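Local atomic coordinates of putative PadR-family transcriptional regulatory protein (Bacteroides fragilis, PDB entry 5H20), a protein that probably binds DNA as a dimeric PadR-like transcription factor, through a winged helix-turn-helix domain, to regulate gene expression. Residues A[27-32]-A[75-80]; A[59-64]-A[81-86]. All blocks are in the same frame, centred on the assembly; numbering follows the deposited sequence.

Contact 1: residues A[27-32]-A[75-80]; sequences PAYASD and RKYYKL. With GLC (alpha-D-glucopyranose), chain E; PO4 (phosphate ion), chain D.
The ring of Tyr29 is sandwiched between two side chains of the strand 75-80, a cation on one face and a second aromatic ring on the other. The guanidinium of Arg75 lies flat on it, with planes 19° and centres 3.6 Å apart, a stacked cation-pi pair. Arginine suits this place because its flat cation can stack while its N-H groups stay available at the edge; a bend at chi3 (75°) brings it over the ring. NH1 and NH2 both donate to O2 of a phosphate ion, probably from the crystallisation liquor. On the opposite face Tyr77 presents its edge, with CD1 3.6 Å from Tyr29 CE1, an edge-to-face pair. Pro27 packs against the far part of the Tyr77 ring, its CB 3.8 Å from Tyr77 CE2.

The two backbones meet in a single antiparallel bridge: Ala28 N donates to Tyr78 O (2.9 Å) and Tyr78 N to Ala28 O (3.0 Å). In the winged helix-turn-helix fold of the PadR family, this ties the turn before helix 30-39 to a strand of the wing. Tyr29 is the N-cap residue of that helix, and its own N-H is held by Asp32 OD2. The next two N-H groups are taken by the bound glucose. Ala30 N donates to glucose O3 (2.9 Å). Ser31 N donates to glucose O2 (2.8 Å). Ser31 OG, small enough to sit beside the sugar, shares a hydrogen bond with the same O2. Glucose O3 in turn donates to Lys76 O, so one sugar hydroxyl links the helix start to the strand.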
# COMPACT_ATOMS: atom_id res chain seq x y z
N PRO A 27 22.11 -3.57 2.06
CA PRO A 27 22.19 -2.12 1.85
C PRO A 27 22.56 -1.84 0.39
O PRO A 27 23.13 -2.72 -0.28
CB PRO A 27 23.30 -1.68 2.80
CG PRO A 27 24.15 -2.90 3.01
CD PRO A 27 23.17 -4.04 2.98
N ALA A 28 22.24 -0.65 -0.11
CA ALA A 28 22.40 -0.35 -1.54
C ALA A 28 22.40 1.14 -1.87
O ALA A 28 21.78 1.94 -1.16
CB ALA A 28 21.32 -1.06 -2.35
N TYR A 29 23.11 1.48 -2.94
CA TYR A 29 23.00 2.78 -3.59
C TYR A 29 21.67 2.79 -4.35
O TYR A 29 21.16 1.73 -4.75
CB TYR A 29 24.16 3.01 -4.58
CG TYR A 29 25.58 2.97 -4.00
CD1 TYR A 29 26.07 4.02 -3.20
CD2 TYR A 29 26.43 1.90 -4.27
CE1 TYR A 29 27.36 3.98 -2.69
CE2 TYR A 29 27.72 1.85 -3.76
CZ TYR A 29 28.18 2.90 -2.97
OH TYR A 29 29.45 2.85 -2.46
N ALA A 30 21.11 3.98 -4.53
CA ALA A 30 19.93 4.17 -5.38
C ALA A 30 20.03 3.47 -6.75
O ALA A 30 19.07 2.84 -7.20
CB ALA A 30 19.62 5.65 -5.55
N SER A 31 21.20 3.58 -7.38
CA SER A 31 21.55 2.86 -8.61
C SER A 31 21.48 1.33 -8.51
O SER A 31 21.23 0.67 -9.51
CB SER A 31 22.95 3.27 -9.10
OG SER A 31 23.91 3.10 -8.05
N ASP A 32 21.73 0.77 -7.32
CA ASP A 32 21.57 -0.68 -7.12
C ASP A 32 20.09 -1.03 -7.08
O ASP A 32 19.69 -2.07 -7.60
CB ASP A 32 22.25 -1.18 -5.84
CG ASP A 32 23.74 -0.87 -5.80
OD1 ASP A 32 24.40 -1.03 -6.85
OD2 ASP A 32 24.24 -0.48 -4.71
N ARG A 75 28.26 9.50 -2.71
CA ARG A 75 27.09 8.68 -3.01
C ARG A 75 26.43 8.26 -1.70
O ARG A 75 27.12 7.96 -0.73
CB ARG A 75 27.51 7.45 -3.82
CG ARG A 75 28.24 7.75 -5.13
CD ARG A 75 28.69 6.47 -5.80
NE ARG A 75 27.56 5.79 -6.42
CZ ARG A 75 27.48 4.48 -6.68
NH1 ARG A 75 28.49 3.66 -6.38
NH2 ARG A 75 26.38 3.99 -7.24
N LYS A 76 25.10 8.29 -1.68
CA LYS A 76 24.32 7.91 -0.51
C LYS A 76 24.20 6.38 -0.48
O LYS A 76 23.83 5.74 -1.46
CB LYS A 76 22.94 8.56 -0.52
CG LYS A 76 22.90 10.06 -0.19
CD LYS A 76 21.51 10.60 -0.47
CE LYS A 76 21.42 12.11 -0.31
NZ LYS A 76 20.50 12.55 0.78
N TYR A 77 24.58 5.80 0.65
CA TYR A 77 24.53 4.35 0.77
C TYR A 77 23.50 4.01 1.83
O TYR A 77 23.67 4.30 3.01
CB TYR A 77 25.93 3.78 1.03
CG TYR A 77 26.07 2.28 0.92
CD1 TYR A 77 26.00 1.62 -0.32
CD2 TYR A 77 26.34 1.50 2.07
CE1 TYR A 77 26.16 0.24 -0.41
CE2 TYR A 77 26.50 0.13 1.98
CZ TYR A 77 26.41 -0.50 0.75
OH TYR A 77 26.56 -1.85 0.65
N TYR A 78 22.40 3.44 1.36
CA TYR A 78 21.17 3.33 2.13
C TYR A 78 21.05 1.96 2.75
O TYR A 78 21.41 0.96 2.14
CB TYR A 78 19.96 3.55 1.21
CG TYR A 78 19.69 4.95 0.71
CD1 TYR A 78 18.88 5.83 1.46
CD2 TYR A 78 20.15 5.38 -0.54
CE1 TYR A 78 18.59 7.11 1.00
CE2 TYR A 78 19.85 6.66 -1.02
CZ TYR A 78 19.07 7.51 -0.25
OH TYR A 78 18.75 8.78 -0.71
N LYS A 79 20.51 1.94 3.96
CA LYS A 79 20.11 0.70 4.62
C LYS A 79 18.74 0.88 5.25
O LYS A 79 18.30 2.00 5.51
CB LYS A 79 21.16 0.26 5.64
CG LYS A 79 21.27 1.19 6.85
CD LYS A 79 22.18 0.64 7.93
CE LYS A 79 21.79 1.23 9.27
NZ LYS A 79 22.57 0.63 10.40
N LEU A 80 18.07 -0.25 5.48
CA LEU A 80 16.80 -0.27 6.19
C LEU A 80 17.12 -0.24 7.70
O LEU A 80 17.88 -1.09 8.18
CB LEU A 80 16.06 -1.56 5.83
CG LEU A 80 14.63 -1.68 5.29
CD1 LEU A 80 14.06 -2.99 5.79
CD2 LEU A 80 13.69 -0.55 5.66
C1 GLC E . 24.48 7.47 -6.78
C2 GLC E . 23.75 6.50 -5.86
C3 GLC E . 22.71 7.14 -4.94
C4 GLC E . 22.94 8.61 -4.58
C5 GLC E . 23.37 9.48 -5.78
C6 GLC E . 24.44 10.50 -5.36
O1 GLC E . 24.65 6.84 -8.05
O2 GLC E . 23.10 5.50 -6.65
O3 GLC E . 22.60 6.38 -3.73
O4 GLC E . 21.73 9.16 -4.04
O5 GLC E . 23.76 8.72 -6.95
O6 GLC E . 23.83 11.55 -4.60
P PO4 D . 27.99 -0.26 -7.18
O1 PO4 D . 29.31 0.23 -6.65
O2 PO4 D . 27.04 0.91 -7.33
O3 PO4 D . 27.39 -1.28 -6.24
O4 PO4 D . 28.19 -0.89 -8.54

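Contact 2: residues A[59-64]-A[81-86]; sequences DDLLSY and TGKGES
Thr81 and Asp60 meet through the shortest hydrogen bond of the contact, 2.6 Å from Thr81 OG1 to Asp60 O. Thr81 is the N-cap of helix 82-97, and the same hydroxyl accepts from Gly84 N (2.9 Å). With OG1 set between the backbone N and the carbonyl carbon (chi1 64°), threonine suits the place: its hydroxyl gives its proton to Asp60 O while taking the N-H of Gly84, and its methyl is left to pack on Ser63. A second polar bond runs from Thr81 N to Leu61 O (3.1 Å). Asp60, at positive phi, is the C-prime residue of the Schellman motif closing helix 46-58, so the end of one helix is joined to the beginning of another.

Charge enters with Lys83, whose fully extended chain takes its ammonium to Asp59 O (3.0 Å) and to a longer salt bridge with Asp59 OD1 (3.5 Å). That carboxylate oxygen also accepts from Asp4 N of the second subunit.

Weaker contacts follow. Gly84 CA makes a CA-H...O contact with Leu61 O (3.4 Å), possible because glycine has no beta carbon to stand in the way. In apolar packing, Leu61 CD2 lies 3.8 Å from Gly84 CA.

Three successive carbonyls, of Asp59, Asp60 and Leu61, thus receive donors from 81-83, and the shared Asp59 carboxylate probably couples this junction to the dimer interface.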
# COMPACT_ATOMS: atom_id res chain seq x y z
N ASP A 59 11.25 9.77 7.71
CA ASP A 59 10.48 9.04 8.71
C ASP A 59 11.33 7.97 9.43
O ASP A 59 10.80 7.12 10.14
CB ASP A 59 9.22 8.43 8.07
CG ASP A 59 8.20 7.98 9.10
OD1 ASP A 59 8.08 8.63 10.17
OD2 ASP A 59 7.51 6.97 8.86
N ASP A 60 12.66 8.03 9.23
CA ASP A 60 13.65 7.14 9.88
C ASP A 60 13.44 5.64 9.58
O ASP A 60 13.79 4.78 10.40
CB ASP A 60 13.73 7.39 11.40
CG ASP A 60 14.35 8.75 11.76
OD1 ASP A 60 14.59 9.60 10.87
OD2 ASP A 60 14.60 8.96 12.97
N LEU A 61 12.86 5.34 8.41
CA LEU A 61 12.64 3.97 7.96
C LEU A 61 13.86 3.48 7.18
O LEU A 61 14.19 2.29 7.21
CB LEU A 61 11.37 3.88 7.10
CG LEU A 61 10.01 4.07 7.79
CD1 LEU A 61 8.90 4.28 6.77
CD2 LEU A 61 9.66 2.91 8.71
N LEU A 62 14.50 4.42 6.49
CA LEU A 62 15.82 4.27 5.90
C LEU A 62 16.79 5.25 6.56
O LEU A 62 16.37 6.25 7.15
CB LEU A 62 15.77 4.54 4.40
CG LEU A 62 15.58 3.46 3.32
CD1 LEU A 62 14.47 2.45 3.61
CD2 LEU A 62 15.31 4.17 2.00
N SER A 63 18.08 4.94 6.48
CA SER A 63 19.15 5.88 6.83
C SER A 63 20.31 5.65 5.88
O SER A 63 20.40 4.60 5.24
CB SER A 63 19.59 5.72 8.29
OG SER A 63 20.25 4.49 8.52
N TYR A 64 21.19 6.64 5.76
CA TYR A 64 22.30 6.54 4.84
C TYR A 64 23.61 7.08 5.43
O TYR A 64 23.62 7.82 6.42
CB TYR A 64 21.96 7.18 3.47
CG TYR A 64 21.84 8.68 3.50
CD1 TYR A 64 22.98 9.51 3.50
CD2 TYR A 64 20.58 9.29 3.53
CE1 TYR A 64 22.86 10.89 3.54
CE2 TYR A 64 20.47 10.67 3.57
CZ TYR A 64 21.60 11.46 3.58
OH TYR A 64 21.45 12.83 3.62
N THR A 81 16.56 0.72 8.43
CA THR A 81 16.77 0.86 9.89
C THR A 81 16.05 -0.22 10.72
O THR A 81 15.32 -1.05 10.16
CB THR A 81 16.29 2.24 10.44
OG1 THR A 81 14.87 2.37 10.27
CG2 THR A 81 17.03 3.41 9.79
N GLY A 82 16.26 -0.20 12.04
CA GLY A 82 15.48 -1.01 12.98
C GLY A 82 13.98 -0.76 12.85
O GLY A 82 13.20 -1.71 12.75
N LYS A 83 13.60 0.52 12.82
CA LYS A 83 12.23 0.97 12.64
C LYS A 83 11.67 0.53 11.26
O LYS A 83 10.54 0.07 11.17
CB LYS A 83 12.14 2.50 12.84
CG LYS A 83 10.74 3.09 12.75
CD LYS A 83 10.76 4.60 12.97
CE LYS A 83 9.37 5.21 12.80
NZ LYS A 83 9.40 6.70 12.77
N GLY A 84 12.51 0.65 10.22
CA GLY A 84 12.22 0.15 8.88
C GLY A 84 11.95 -1.34 8.79
O GLY A 84 10.98 -1.75 8.16
N GLU A 85 12.81 -2.15 9.44
CA GLU A 85 12.67 -3.61 9.52
C GLU A 85 11.38 -4.05 10.24
O GLU A 85 10.71 -4.97 9.78
CB GLU A 85 13.88 -4.27 10.22
CG GLU A 85 15.22 -4.17 9.49
CD GLU A 85 15.43 -5.21 8.38
OE1 GLU A 85 14.58 -6.11 8.18
OE2 GLU A 85 16.48 -5.13 7.70
N SER A 86 11.07 -3.40 11.38
CA SER A 86 9.84 -3.67 12.13
C SER A 86 8.58 -3.31 11.33
O SER A 86 7.67 -4.14 11.22
CB SER A 86 9.83 -2.95 13.48
OG SER A 86 10.95 -3.31 14.27

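The centres of contacts 1 and 2 lie about 13 Å apart, and both contacts involve the two-stranded antiparallel wing, strands 62-67 and 75-80. Their segments alternate along the chain, in the order 27-32, 59-64, 75-80, 81-86. Strand 75-80 of contact 1 runs directly into helix 82-97 of contact 2, and it pairs with strand 62-67, where Lys79 N lies 2.9 Å from Ser63 O, a probable hydrogen bond. Contact 1 thus joins the wing to helix 30-39 and supplies most of the glucose pocket, while contact 2 joins it to the helix that follows, beside the second subunit. The wing thus lies between the sugar-bound face and the loop and helix that touch the second subunit.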